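Local coordinates for titin (Homo sapiens, PDB 5JDE), which probably serves as a giant scaffold of the muscle sarcomere with a serine/threonine kinase activity, and here contributes three immunoglobulin I-set domains in a row, at residues 105-110 / 146-151; 157-162 / 170-175; 222-227 / 235-240. All blocks are in the same frame, centred on the assembly; numbering follows the deposited sequence.

Contact 1: residues 105-110 / 146-151; sequences TKTASF and QLIIMN
A108 and F110 pair with I149 and L147 across two antiparallel strands, 108-114 and 144-149, that run side by side in the middle of a four-stranded sheet. A108 N meets I149 O at 2.9 Å and almost straight (175° at the hydrogen), and I149 N returns to A108 O at 2.8 Å. The F110-L147 pair is more bent, with L147 N 2.7 Å from F110 O. This is the B-E strand pairing of the immunoglobulin sandwich, flanked by strands 93-95 and 136-141. On the face carrying A108, F110, L147 and I149, the F110 and L147 side chains lie alongside each other, CD2 of F110 4.2 Å from CD2 of L147. I149 reaches the ring edge, its CD1 near the ring plane and 4.3 Å from F110 CE2. L173 of the facing sheet covers A108, F110 and I149. On the other face, the position anti to N lays T107 CG2 across onto I148 CG2 at 3.5 Å, and I148 CD1 touches S109 CB at 3.6 Å; S109 OG is hydrogen-bonded to the E111 carboxylate. Past the strand, a water accepts N151 N-H and donates to T105 O, and N151 CA-H also points at that carbonyl, CA to O 3.4 Å.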
ATOM      1  N   THR A 105      -2.405  19.077  -1.011  1.00 26.71           N
ATOM      2  CA  THR A 105      -1.540  19.141   0.184  1.00 29.06           C
ATOM      3  C   THR A 105      -1.895  18.110   1.257  1.00 33.29           C
ATOM      4  O   THR A 105      -1.079  17.836   2.124  1.00 38.58           O
ATOM      5  CB  THR A 105      -1.499  20.536   0.894  1.00 37.48           C
ATOM      6  OG1 THR A 105      -2.716  20.770   1.617  1.00 34.94           O
ATOM      7  CG2 THR A 105      -1.214  21.681  -0.086  1.00 33.66           C
ATOM      8  N   LYS A 106      -3.090  17.537   1.204  1.00 31.76           N
ATOM      9  CA  LYS A 106      -3.492  16.551   2.214  1.00 31.87           C
ATOM     10  C   LYS A 106      -2.996  15.149   1.845  1.00 38.58           C
ATOM     11  O   LYS A 106      -2.502  14.909   0.744  1.00 33.69           O
ATOM     12  CB  LYS A 106      -5.017  16.567   2.408  1.00 26.84           C
ATOM     13  CG  LYS A 106      -5.493  17.853   3.107  1.00 28.70           C
ATOM     14  CD  LYS A 106      -7.005  18.009   3.101  1.00 43.28           C
ATOM     15  CE  LYS A 106      -7.668  17.074   4.078  1.00 51.36           C
ATOM     16  NZ  LYS A 106      -7.191  17.330   5.453  1.00 63.80           N
ATOM     17  N   THR A 107      -3.104  14.225   2.783  1.00 32.91           N
ATOM     18  CA  THR A 107      -2.559  12.894   2.556  1.00 30.68           C
ATOM     19  C   THR A 107      -3.622  11.974   1.966  1.00 33.50           C
ATOM     20  O   THR A 107      -4.798  12.052   2.311  1.00 33.86           O
ATOM     21  CB  THR A 107      -1.983  12.331   3.855  1.00 29.79           C
ATOM     22  OG1 THR A 107      -0.832  13.104   4.213  1.00 38.17           O
ATOM     23  CG2 THR A 107      -1.567  10.856   3.701  1.00 30.84           C
ATOM     24  N   ALA A 108      -3.201  11.135   1.025  1.00 32.59           N
ATOM     25  CA  ALA A 108      -4.091  10.168   0.421  1.00 28.94           C
ATOM     26  C   ALA A 108      -3.584   8.775   0.771  1.00 25.14           C
ATOM     27  O   ALA A 108      -2.386   8.582   0.949  1.00 32.09           O
ATOM     28  CB  ALA A 108      -4.145  10.361  -1.091  1.00 30.91           C
ATOM     29  N   SER A 109      -4.484   7.807   0.879  1.00 25.60           N
ATOM     30  CA  SER A 109      -4.045   6.439   1.162  1.00 28.78           C
ATOM     31  C   SER A 109      -4.894   5.415   0.436  1.00 37.41           C
ATOM     32  O   SER A 109      -6.118   5.530   0.404  1.00 36.81           O
ATOM     33  CB  SER A 109      -4.077   6.159   2.660  1.00 38.28           C
ATOM     34  OG  SER A 109      -5.387   6.334   3.171  1.00 51.81           O
ATOM     35  N   PHE A 110      -4.235   4.425  -0.164  1.00 30.32           N
ATOM     36  CA  PHE A 110      -4.936   3.267  -0.723  1.00 28.77           C
ATOM     37  C   PHE A 110      -4.650   2.077   0.159  1.00 26.79           C
ATOM     38  O   PHE A 110      -3.544   1.965   0.695  1.00 21.78           O
ATOM     39  CB  PHE A 110      -4.482   2.947  -2.139  1.00 27.77           C
ATOM     40  CG  PHE A 110      -4.903   3.965  -3.161  1.00 27.59           C
ATOM     41  CD1 PHE A 110      -6.194   3.960  -3.673  1.00 31.55           C
ATOM     42  CD2 PHE A 110      -4.010   4.904  -3.615  1.00 29.19           C
ATOM     43  CE1 PHE A 110      -6.579   4.878  -4.622  1.00 34.21           C
ATOM     44  CE2 PHE A 110      -4.389   5.829  -4.557  1.00 35.34           C
ATOM     45  CZ  PHE A 110      -5.672   5.820  -5.061  1.00 33.92           C
ATOM     46  N   GLN A 146      -0.949  -1.096   2.396  1.00 23.29           N
ATOM     47  CA  GLN A 146      -1.323   0.309   2.322  1.00 26.23           C
ATOM     48  C   GLN A 146      -0.303   1.148   1.563  1.00 30.06           C
ATOM     49  O   GLN A 146       0.903   1.050   1.802  1.00 26.71           O
ATOM     50  CB  GLN A 146      -1.506   0.831   3.746  1.00 21.68           C
ATOM     51  CG  GLN A 146      -2.233   2.145   3.909  1.00 40.94           C
ATOM     52  CD  GLN A 146      -2.534   2.403   5.379  1.00 53.20           C
ATOM     53  OE1 GLN A 146      -2.274   1.545   6.229  1.00 58.85           O
ATOM     54  NE2 GLN A 146      -3.092   3.567   5.684  1.00 48.80           N
ATOM     55  N   LEU A 147      -0.795   1.990   0.661  1.00 25.20           N
ATOM     56  CA  LEU A 147       0.049   2.976   0.019  1.00 22.89           C
ATOM     57  C   LEU A 147      -0.326   4.348   0.539  1.00 27.82           C
ATOM     58  O   LEU A 147      -1.488   4.729   0.482  1.00 26.73           O
ATOM     59  CB  LEU A 147      -0.114   2.934  -1.495  1.00 25.26           C
ATOM     60  CG  LEU A 147       0.528   4.131  -2.215  1.00 28.09           C
ATOM     61  CD1 LEU A 147       2.054   4.080  -2.135  1.00 30.51           C
ATOM     62  CD2 LEU A 147       0.086   4.193  -3.647  1.00 29.32           C
ATOM     63  N   ILE A 148       0.653   5.081   1.049  1.00 25.09           N
ATOM     64  CA  ILE A 148       0.411   6.444   1.536  1.00 31.31           C
ATOM     65  C   ILE A 148       1.085   7.445   0.625  1.00 31.61           C
ATOM     66  O   ILE A 148       2.287   7.360   0.365  1.00 27.03           O
ATOM     67  CB  ILE A 148       0.939   6.657   2.976  1.00 40.12           C
ATOM     68  CG1 ILE A 148       0.517   5.513   3.901  1.00 42.02           C
ATOM     69  CG2 ILE A 148       0.487   8.019   3.522  1.00 35.80           C
ATOM     70  CD1 ILE A 148      -0.935   5.517   4.238  1.00 40.09           C
ATOM     71  N   ILE A 149       0.313   8.411   0.152  1.00 31.93           N
ATOM     72  CA  ILE A 149       0.854   9.488  -0.652  1.00 29.21           C
ATOM     73  C   ILE A 149       0.691  10.795   0.123  1.00 34.31           C
ATOM     74  O   ILE A 149      -0.428  11.249   0.341  1.00 27.36           O
ATOM     75  CB  ILE A 149       0.129   9.589  -2.002  1.00 35.88           C
ATOM     76  CG1 ILE A 149       0.237   8.265  -2.772  1.00 38.17           C
ATOM     77  CG2 ILE A 149       0.659  10.747  -2.811  1.00 34.40           C
ATOM     78  CD1 ILE A 149      -0.803   8.105  -3.872  1.00 36.91           C
ATOM     79  N   MET A 150       1.798  11.383   0.553  1.00 30.01           N
ATOM     80  CA  MET A 150       1.749  12.570   1.396  1.00 25.78           C
ATOM     81  C   MET A 150       1.852  13.837   0.551  1.00 31.73           C
ATOM     82  O   MET A 150       2.282  13.780  -0.603  1.00 26.16           O
ATOM     83  CB  MET A 150       2.862  12.512   2.444  1.00 34.65           C
ATOM     84  CG  MET A 150       2.768  11.263   3.357  1.00 29.09           C
ATOM     85  SD  MET A 150       3.789  11.404   4.827  1.00120.14           S
ATOM     86  CE  MET A 150       3.411   9.869   5.668  1.00 66.11           C
ATOM     87  N   ASN A 151       1.405  14.961   1.115  1.00 39.50           N
ATOM     88  CA  ASN A 151       1.505  16.271   0.470  1.00 33.52           C
ATOM     89  C   ASN A 151       1.046  16.246  -0.993  1.00 29.54           C
ATOM     90  O   ASN A 151       1.782  16.641  -1.907  1.00 33.65           O
ATOM     91  CB  ASN A 151       2.945  16.793   0.573  1.00 39.97           C
ATOM     92  CG  ASN A 151       3.075  18.253   0.140  1.00 68.78           C
ATOM     93  OD1 ASN A 151       2.167  19.058   0.350  1.00 83.80           O
ATOM     94  ND2 ASN A 151       4.210  18.597  -0.466  1.00 73.62           N
TER
HETATM   95  O   HOH W   1      -0.011  15.342   3.666  1.00 44.16           O

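Contact 2: residues 157-162 / 170-175; sequences SAEYTF and SATLTV
Segments 157-162 and 170-175 run antiparallel, their strand directions 145° apart, with Y160 N 2.6 Å from A171 O, A171 N bonded back to Y160 O, and L173 N 2.8 Å from A158 O. They are the arms of the F-G hairpin of the immunoglobulin fold. Y160, A171 and L173 share the face turned to the sandwich interior. With CG anti to the carbonyl carbon (chi1 -71°), the Y160 side chain crosses that of L173 at a slant, ring atom CE2 3.9 Å from L173 CB. Its hydroxyl is bonded to the carbonyl of D156, four residues earlier, the tyrosine corner of Greek-key sandwiches, which ties the ring to the turn leading into its strand. On the opposite face, T161 OG1 and S170 OG share a hydrogen bond of 2.8 Å. The extended side chain of E159 lies next to that pair, OE2 3.8 Å from S170 CB, and T172 CG2 rests against E159 CB. The side-chain oxygens of N126 and N99 accept the backbone N-H of E159 and T172. At S157 a side chain supplies the acceptor: V175 N donates to S157 OG at 3.0 Å and 168°, and a water lies 2.6 Å from S157 OG and donates to V175 O.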
ATOM      1  N   SER A 157      -2.537  12.797  -9.189  1.00 28.99           N
ATOM      2  CA  SER A 157      -3.738  12.247  -9.812  1.00 25.22           C
ATOM      3  C   SER A 157      -3.335  11.188 -10.841  1.00 31.08           C
ATOM      4  O   SER A 157      -2.659  11.491 -11.823  1.00 36.34           O
ATOM      5  CB  SER A 157      -4.579  13.344 -10.476  1.00 33.73           C
ATOM      6  OG  SER A 157      -5.113  14.241  -9.520  1.00 31.43           O
ATOM      7  N   ALA A 158      -3.756   9.949 -10.613  1.00 28.43           N
ATOM      8  CA  ALA A 158      -3.383   8.844 -11.483  1.00 28.09           C
ATOM      9  C   ALA A 158      -4.147   7.594 -11.096  1.00 28.21           C
ATOM     10  O   ALA A 158      -4.881   7.590 -10.109  1.00 26.68           O
ATOM     11  CB  ALA A 158      -1.873   8.573 -11.405  1.00 28.10           C
ATOM     12  N   GLU A 159      -3.970   6.546 -11.893  1.00 28.67           N
ATOM     13  CA  GLU A 159      -4.431   5.197 -11.554  1.00 27.22           C
ATOM     14  C   GLU A 159      -3.345   4.438 -10.787  1.00 29.05           C
ATOM     15  O   GLU A 159      -2.201   4.350 -11.240  1.00 31.80           O
ATOM     16  CB  GLU A 159      -4.816   4.430 -12.813  1.00 36.76           C
ATOM     17  CG  GLU A 159      -5.309   3.013 -12.536  1.00 57.71           C
ATOM     18  CD  GLU A 159      -5.560   2.218 -13.807  1.00 83.80           C
ATOM     19  OE1 GLU A 159      -4.615   2.071 -14.612  1.00 93.78           O
ATOM     20  OE2 GLU A 159      -6.699   1.735 -14.000  1.00 90.14           O
ATOM     21  N   TYR A 160      -3.694   3.918  -9.613  1.00 22.45           N
ATOM     22  CA  TYR A 160      -2.723   3.193  -8.787  1.00 24.60           C
ATOM     23  C   TYR A 160      -3.094   1.723  -8.713  1.00 27.40           C
ATOM     24  O   TYR A 160      -4.269   1.385  -8.591  1.00 28.59           O
ATOM     25  CB  TYR A 160      -2.650   3.796  -7.385  1.00 24.37           C
ATOM     26  CG  TYR A 160      -1.984   5.158  -7.394  1.00 25.81           C
ATOM     27  CD1 TYR A 160      -0.620   5.284  -7.137  1.00 21.69           C
ATOM     28  CD2 TYR A 160      -2.709   6.308  -7.690  1.00 27.91           C
ATOM     29  CE1 TYR A 160       0.000   6.503  -7.162  1.00 24.15           C
ATOM     30  CE2 TYR A 160      -2.090   7.559  -7.709  1.00 27.23           C
ATOM     31  CZ  TYR A 160      -0.731   7.643  -7.452  1.00 27.47           C
ATOM     32  OH  TYR A 160      -0.086   8.862  -7.465  1.00 28.57           O
ATOM     33  N   THR A 161      -2.092   0.858  -8.784  1.00 27.60           N
ATOM     34  CA  THR A 161      -2.336  -0.575  -8.884  1.00 25.29           C
ATOM     35  C   THR A 161      -1.575  -1.343  -7.832  1.00 24.68           C
ATOM     36  O   THR A 161      -0.394  -1.095  -7.623  1.00 22.87           O
ATOM     37  CB  THR A 161      -1.912  -1.128 -10.259  1.00 25.61           C
ATOM     38  OG1 THR A 161      -2.603  -0.431 -11.293  1.00 34.81           O
ATOM     39  CG2 THR A 161      -2.234  -2.626 -10.368  1.00 27.67           C
ATOM     40  N   PHE A 162      -2.234  -2.299  -7.186  1.00 21.44           N
ATOM     41  CA  PHE A 162      -1.514  -3.205  -6.326  1.00 19.11           C
ATOM     42  C   PHE A 162      -1.435  -4.578  -7.000  1.00 22.91           C
ATOM     43  O   PHE A 162      -2.430  -5.077  -7.496  1.00 18.87           O
ATOM     44  CB  PHE A 162      -2.178  -3.342  -4.958  1.00 24.56           C
ATOM     45  CG  PHE A 162      -1.390  -4.187  -3.993  1.00 22.24           C
ATOM     46  CD1 PHE A 162      -1.693  -5.523  -3.806  1.00 28.17           C
ATOM     47  CD2 PHE A 162      -0.320  -3.650  -3.302  1.00 23.59           C
ATOM     48  CE1 PHE A 162      -0.964  -6.291  -2.931  1.00 26.51           C
ATOM     49  CE2 PHE A 162       0.412  -4.408  -2.423  1.00 25.32           C
ATOM     50  CZ  PHE A 162       0.094  -5.745  -2.233  1.00 26.41           C
ATOM     51  N   SER A 170      -6.870  -2.111  -9.181  1.00 25.51           N
ATOM     52  CA  SER A 170      -6.531  -0.735  -9.483  1.00 27.01           C
ATOM     53  C   SER A 170      -7.566   0.203  -8.876  1.00 30.99           C
ATOM     54  O   SER A 170      -8.709  -0.177  -8.650  1.00 26.38           O
ATOM     55  CB  SER A 170      -6.432  -0.534 -10.995  1.00 30.13           C
ATOM     56  OG  SER A 170      -5.283  -1.166 -11.530  1.00 41.04           O
ATOM     57  N   ALA A 171      -7.144   1.428  -8.599  1.00 29.23           N
ATOM     58  CA  ALA A 171      -8.050   2.480  -8.178  1.00 25.18           C
ATOM     59  C   ALA A 171      -7.429   3.802  -8.582  1.00 27.67           C
ATOM     60  O   ALA A 171      -6.226   3.892  -8.848  1.00 28.41           O
ATOM     61  CB  ALA A 171      -8.297   2.436  -6.690  1.00 22.20           C
ATOM     62  N   THR A 172      -8.250   4.833  -8.628  1.00 26.31           N
ATOM     63  CA  THR A 172      -7.750   6.131  -9.082  1.00 31.90           C
ATOM     64  C   THR A 172      -7.729   7.159  -7.961  1.00 26.42           C
ATOM     65  O   THR A 172      -8.622   7.174  -7.103  1.00 27.30           O
ATOM     66  CB  THR A 172      -8.599   6.689 -10.242  1.00 36.31           C
ATOM     67  OG1 THR A 172      -9.948   6.884  -9.793  1.00 41.93           O
ATOM     68  CG2 THR A 172      -8.571   5.729 -11.422  1.00 36.95           C
ATOM     69  N   LEU A 173      -6.718   8.028  -7.982  1.00 25.02           N
ATOM     70  CA  LEU A 173      -6.677   9.179  -7.082  1.00 25.39           C
ATOM     71  C   LEU A 173      -6.990  10.453  -7.848  1.00 32.53           C
ATOM     72  O   LEU A 173      -6.464  10.654  -8.934  1.00 26.99           O
ATOM     73  CB  LEU A 173      -5.299   9.316  -6.419  1.00 27.97           C
ATOM     74  CG  LEU A 173      -5.082  10.602  -5.610  1.00 30.18           C
ATOM     75  CD1 LEU A 173      -5.977  10.626  -4.384  1.00 37.70           C
ATOM     76  CD2 LEU A 173      -3.632  10.773  -5.201  1.00 29.90           C
ATOM     77  N   THR A 174      -7.851  11.297  -7.286  1.00 28.17           N
ATOM     78  CA  THR A 174      -8.132  12.617  -7.838  1.00 36.63           C
ATOM     79  C   THR A 174      -7.780  13.666  -6.805  1.00 34.05           C
ATOM     80  O   THR A 174      -8.354  13.685  -5.725  1.00 31.47           O
ATOM     81  CB  THR A 174      -9.615  12.783  -8.238  1.00 36.91           C
ATOM     82  OG1 THR A 174      -9.927  11.896  -9.316  1.00 41.22           O
ATOM     83  CG2 THR A 174      -9.902  14.224  -8.667  1.00 40.85           C
ATOM     84  N   VAL A 175      -6.821  14.522  -7.125  1.00 27.51           N
ATOM     85  CA  VAL A 175      -6.430  15.573  -6.197  1.00 29.61           C
ATOM     86  C   VAL A 175      -7.132  16.868  -6.569  1.00 38.11           C
ATOM     87  O   VAL A 175      -6.979  17.349  -7.689  1.00 35.77           O
ATOM     88  CB  VAL A 175      -4.911  15.792  -6.191  1.00 30.81           C
ATOM     89  CG1 VAL A 175      -4.534  16.883  -5.185  1.00 26.44           C
ATOM     90  CG2 VAL A 175      -4.195  14.481  -5.866  1.00 32.10           C
TER
HETATM   91  O   HOH W   2      -6.270  16.337 -10.616  1.00 49.24           O

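Contact 3: residues 222-227 / 235-240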
ATOM      1  N   LYS A 222       4.430  39.108  17.877  1.00 84.75           N
ATOM      2  CA  LYS A 222       4.228  40.238  16.980  1.00 73.58           C
ATOM      3  C   LYS A 222       3.277  39.866  15.839  1.00 65.99           C
ATOM      4  O   LYS A 222       2.312  40.584  15.569  1.00 59.27           O
ATOM      5  CB  LYS A 222       5.578  40.705  16.434  1.00 65.16           C
ATOM      6  CG  LYS A 222       5.509  41.778  15.375  1.00 56.05           C
ATOM      7  CD  LYS A 222       5.103  43.100  15.960  1.00 48.17           C
ATOM      8  CE  LYS A 222       5.310  44.198  14.947  1.00 47.89           C
ATOM      9  NZ  LYS A 222       4.964  45.526  15.496  1.00 50.72           N
ATOM     10  N   CYS A 223       3.566  38.741  15.182  1.00 60.36           N
ATOM     11  CA  CYS A 223       2.719  38.176  14.130  1.00 58.03           C
ATOM     12  C   CYS A 223       2.070  36.874  14.583  1.00 63.10           C
ATOM     13  O   CYS A 223       2.745  35.863  14.691  1.00 65.27           O
ATOM     14  CB  CYS A 223       3.529  37.898  12.859  1.00 54.46           C
ATOM     15  SG  CYS A 223       3.644  39.257  11.678  1.00 99.90           S
ATOM     16  N   GLN A 224       0.770  36.882  14.851  1.00 61.49           N
ATOM     17  CA  GLN A 224       0.094  35.637  15.190  1.00 60.37           C
ATOM     18  C   GLN A 224      -0.682  35.137  13.991  1.00 54.14           C
ATOM     19  O   GLN A 224      -1.281  35.917  13.255  1.00 55.44           O
ATOM     20  CB  GLN A 224      -0.854  35.802  16.386  1.00 64.40           C
ATOM     21  CG  GLN A 224      -0.179  36.104  17.707  1.00 73.80           C
ATOM     22  CD  GLN A 224       0.076  37.581  17.900  1.00 89.11           C
ATOM     23  OE1 GLN A 224      -0.264  38.401  17.046  1.00 90.76           O
ATOM     24  NE2 GLN A 224       0.680  37.931  19.028  1.00 98.77           N
ATOM     25  N   MET A 225      -0.670  33.827  13.800  1.00 47.62           N
ATOM     26  CA  MET A 225      -1.456  33.219  12.746  1.00 43.23           C
ATOM     27  C   MET A 225      -2.501  32.307  13.358  1.00 54.30           C
ATOM     28  O   MET A 225      -2.184  31.422  14.152  1.00 62.84           O
ATOM     29  CB  MET A 225      -0.563  32.453  11.788  1.00 38.90           C
ATOM     30  CG  MET A 225       0.608  33.258  11.314  1.00 41.88           C
ATOM     31  SD  MET A 225       1.826  32.254  10.469  1.00 68.26           S
ATOM     32  CE  MET A 225       2.891  33.541   9.866  1.00 52.75           C
ATOM     33  N   ARG A 226      -3.753  32.535  13.001  1.00 56.11           N
ATOM     34  CA  ARG A 226      -4.830  31.734  13.544  1.00 57.82           C
ATOM     35  C   ARG A 226      -5.591  31.019  12.432  1.00 58.96           C
ATOM     36  O   ARG A 226      -5.517  31.393  11.259  1.00 56.85           O
ATOM     37  CB  ARG A 226      -5.765  32.611  14.381  1.00 64.09           C
ATOM     38  CG  ARG A 226      -5.139  33.075  15.699  1.00 72.20           C
ATOM     39  CD  ARG A 226      -6.137  33.813  16.585  1.00 80.34           C
ATOM     40  NE  ARG A 226      -6.583  35.066  15.980  1.00 86.68           N
ATOM     41  CZ  ARG A 226      -7.858  35.398  15.811  1.00 89.28           C
ATOM     42  NH1 ARG A 226      -8.818  34.568  16.198  1.00 92.33           N
ATOM     43  NH2 ARG A 226      -8.175  36.557  15.250  1.00 89.75           N
ATOM     44  N   THR A 227      -6.305  29.969  12.814  1.00 63.71           N
ATOM     45  CA  THR A 227      -7.056  29.157  11.873  1.00 69.67           C
ATOM     46  C   THR A 227      -8.299  28.593  12.544  1.00 75.99           C
ATOM     47  O   THR A 227      -8.196  27.704  13.387  1.00 80.84           O
ATOM     48  CB  THR A 227      -6.207  27.987  11.326  1.00 71.86           C
ATOM     49  OG1 THR A 227      -5.140  28.501  10.520  1.00 73.43           O
ATOM     50  CG2 THR A 227      -7.062  27.045  10.486  1.00 70.47           C
ATOM     51  N   ASN A 235      -2.509  38.158  12.203  1.00 33.45           N
ATOM     52  CA  ASN A 235      -2.705  39.275  13.112  1.00 34.53           C
ATOM     53  C   ASN A 235      -1.358  39.905  13.451  1.00 46.52           C
ATOM     54  O   ASN A 235      -0.421  39.208  13.854  1.00 50.40           O
ATOM     55  CB  ASN A 235      -3.434  38.791  14.373  1.00 42.65           C
ATOM     56  CG  ASN A 235      -3.813  39.923  15.307  1.00 60.94           C
ATOM     57  OD1 ASN A 235      -3.013  40.348  16.140  1.00 69.88           O
ATOM     58  ND2 ASN A 235      -5.044  40.415  15.178  1.00 62.67           N
ATOM     59  N   ILE A 236      -1.252  41.219  13.262  1.00 34.88           N
ATOM     60  CA  ILE A 236      -0.007  41.930  13.536  1.00 35.36           C
ATOM     61  C   ILE A 236      -0.259  43.048  14.537  1.00 37.54           C
ATOM     62  O   ILE A 236      -1.014  43.978  14.253  1.00 37.19           O
ATOM     63  CB  ILE A 236       0.607  42.508  12.246  1.00 37.48           C
ATOM     64  CG1 ILE A 236       0.710  41.410  11.175  1.00 43.05           C
ATOM     65  CG2 ILE A 236       1.967  43.151  12.539  1.00 37.14           C
ATOM     66  CD1 ILE A 236       1.295  41.871   9.852  1.00 43.38           C
ATOM     67  N   ARG A 237       0.359  42.946  15.712  1.00 41.10           N
ATOM     68  CA  ARG A 237       0.077  43.873  16.806  1.00 46.91           C
ATOM     69  C   ARG A 237       1.053  45.042  16.844  1.00 38.33           C
ATOM     70  O   ARG A 237       2.177  44.933  16.359  1.00 44.99           O
ATOM     71  CB  ARG A 237       0.119  43.145  18.153  1.00 55.28           C
ATOM     72  CG  ARG A 237      -0.497  41.755  18.160  1.00 68.45           C
ATOM     73  CD  ARG A 237      -1.367  41.560  19.395  1.00 80.63           C
ATOM     74  NE  ARG A 237      -1.441  40.164  19.822  1.00 88.43           N
ATOM     75  CZ  ARG A 237      -0.980  39.713  20.987  1.00 93.40           C
ATOM     76  NH1 ARG A 237      -0.414  40.551  21.846  1.00 93.65           N
ATOM     77  NH2 ARG A 237      -1.090  38.426  21.295  1.00 94.23           N
ATOM     78  N   ASN A 238       0.621  46.145  17.453  1.00 46.52           N
ATOM     79  CA  ASN A 238       1.485  47.300  17.709  1.00 50.72           C
ATOM     80  C   ASN A 238       2.275  47.687  16.460  1.00 40.08           C
ATOM     81  O   ASN A 238       3.497  47.809  16.477  1.00 46.12           O
ATOM     82  CB  ASN A 238       2.427  46.999  18.878  1.00 56.95           C
ATOM     83  CG  ASN A 238       2.988  48.254  19.510  1.00 73.90           C
ATOM     84  OD1 ASN A 238       2.385  49.325  19.432  1.00 79.32           O
ATOM     85  ND2 ASN A 238       4.147  48.128  20.144  1.00 80.12           N
ATOM     86  N   VAL A 239       1.547  47.844  15.366  1.00 39.63           N
ATOM     87  CA  VAL A 239       2.119  48.079  14.054  1.00 42.53           C
ATOM     88  C   VAL A 239       2.983  49.344  13.995  1.00 40.96           C
ATOM     89  O   VAL A 239       2.612  50.388  14.525  1.00 41.75           O
ATOM     90  CB  VAL A 239       0.977  48.143  13.007  1.00 52.04           C
ATOM     91  CG1 VAL A 239       1.383  48.930  11.800  1.00 60.29           C
ATOM     92  CG2 VAL A 239       0.530  46.726  12.626  1.00 44.45           C
ATOM     93  N   HIS A 240       4.156  49.231  13.376  1.00 52.83           N
ATOM     94  CA  HIS A 240       4.995  50.400  13.105  1.00 51.74           C
ATOM     95  C   HIS A 240       5.445  50.384  11.641  1.00 50.28           C
ATOM     96  O   HIS A 240       5.015  49.525  10.862  1.00 46.99           O
ATOM     97  CB  HIS A 240       6.206  50.447  14.050  1.00 72.40           C
ATOM     98  CG  HIS A 240       7.106  49.251  13.953  1.00 89.35           C
ATOM     99  ND1 HIS A 240       8.042  49.101  12.953  1.00 92.37           N
ATOM    100  CD2 HIS A 240       7.223  48.156  14.742  1.00 95.60           C
ATOM    101  CE1 HIS A 240       8.689  47.963  13.123  1.00 95.71           C
ATOM    102  NE2 HIS A 240       8.211  47.370  14.201  1.00 96.54           N
TER
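K222 NZ is held by R237 O, at 3.0 Å and nearly on the line of that carbonyl, and by a salt bridge to D243; N238 O lies 2.9 Å away as well. The lysine chain leaves with CG anti to its amide nitrogen and bends at chi2 (72°), which carries the ammonium past the strand end toward 237-240, where NZ lies 3.5 Å from H240 CD2. R237 N donates in turn to K222 O, and Q224 and N235 exchange both backbone bonds, Q224 N to N235 O and N235 N to Q224 O, at 2.8 Å each. The segments form the D-E hairpin of the last immunoglobulin domain, with strand 223-227 at the edge of its sheet. The Q224 amide and R237 guanidinium planes come out 5° apart, with NE2 over one face, but two donors this close make the arrangement itself doubtful. On the face of Q224 and N235 these two side chains run alongside each other, their amides turned 58° apart, and N235 ND2 is bonded to T196. The other face is apolar: C223 SG touches I236 CG1 at 3.7 Å, and I236 packs on I195. D243 accepts H240 N and pairs with K222, so the carboxylate probably balances the lysine charge and links it to the turn, beside the bond to R237 O.

How the contacts relate
Contacts 1 and 2 lie in facing sheets of one domain and meet in its core, where F110 CE2 is 3.6 Å from Y160 CD2 and I149 CD1 is 3.6 Å from Y160 CZ. Contact 3 belongs to the next domain, its nearest atoms about 11 Å from contact 1 and about 19 Å from contact 2. Contact 1 joins strands distant in sequence, whereas contacts 2 and 3 close hairpins. The inner faces of 1 and 2 are apolar and aromatic; 2 adds hydroxyl bonds at its outer face, and 3, at a sheet edge, adds to its backbone bonds a lysine held by a carbonyl and a carboxylate. T105 OG1 is hydrogen-bonded to S207 N of the following domain.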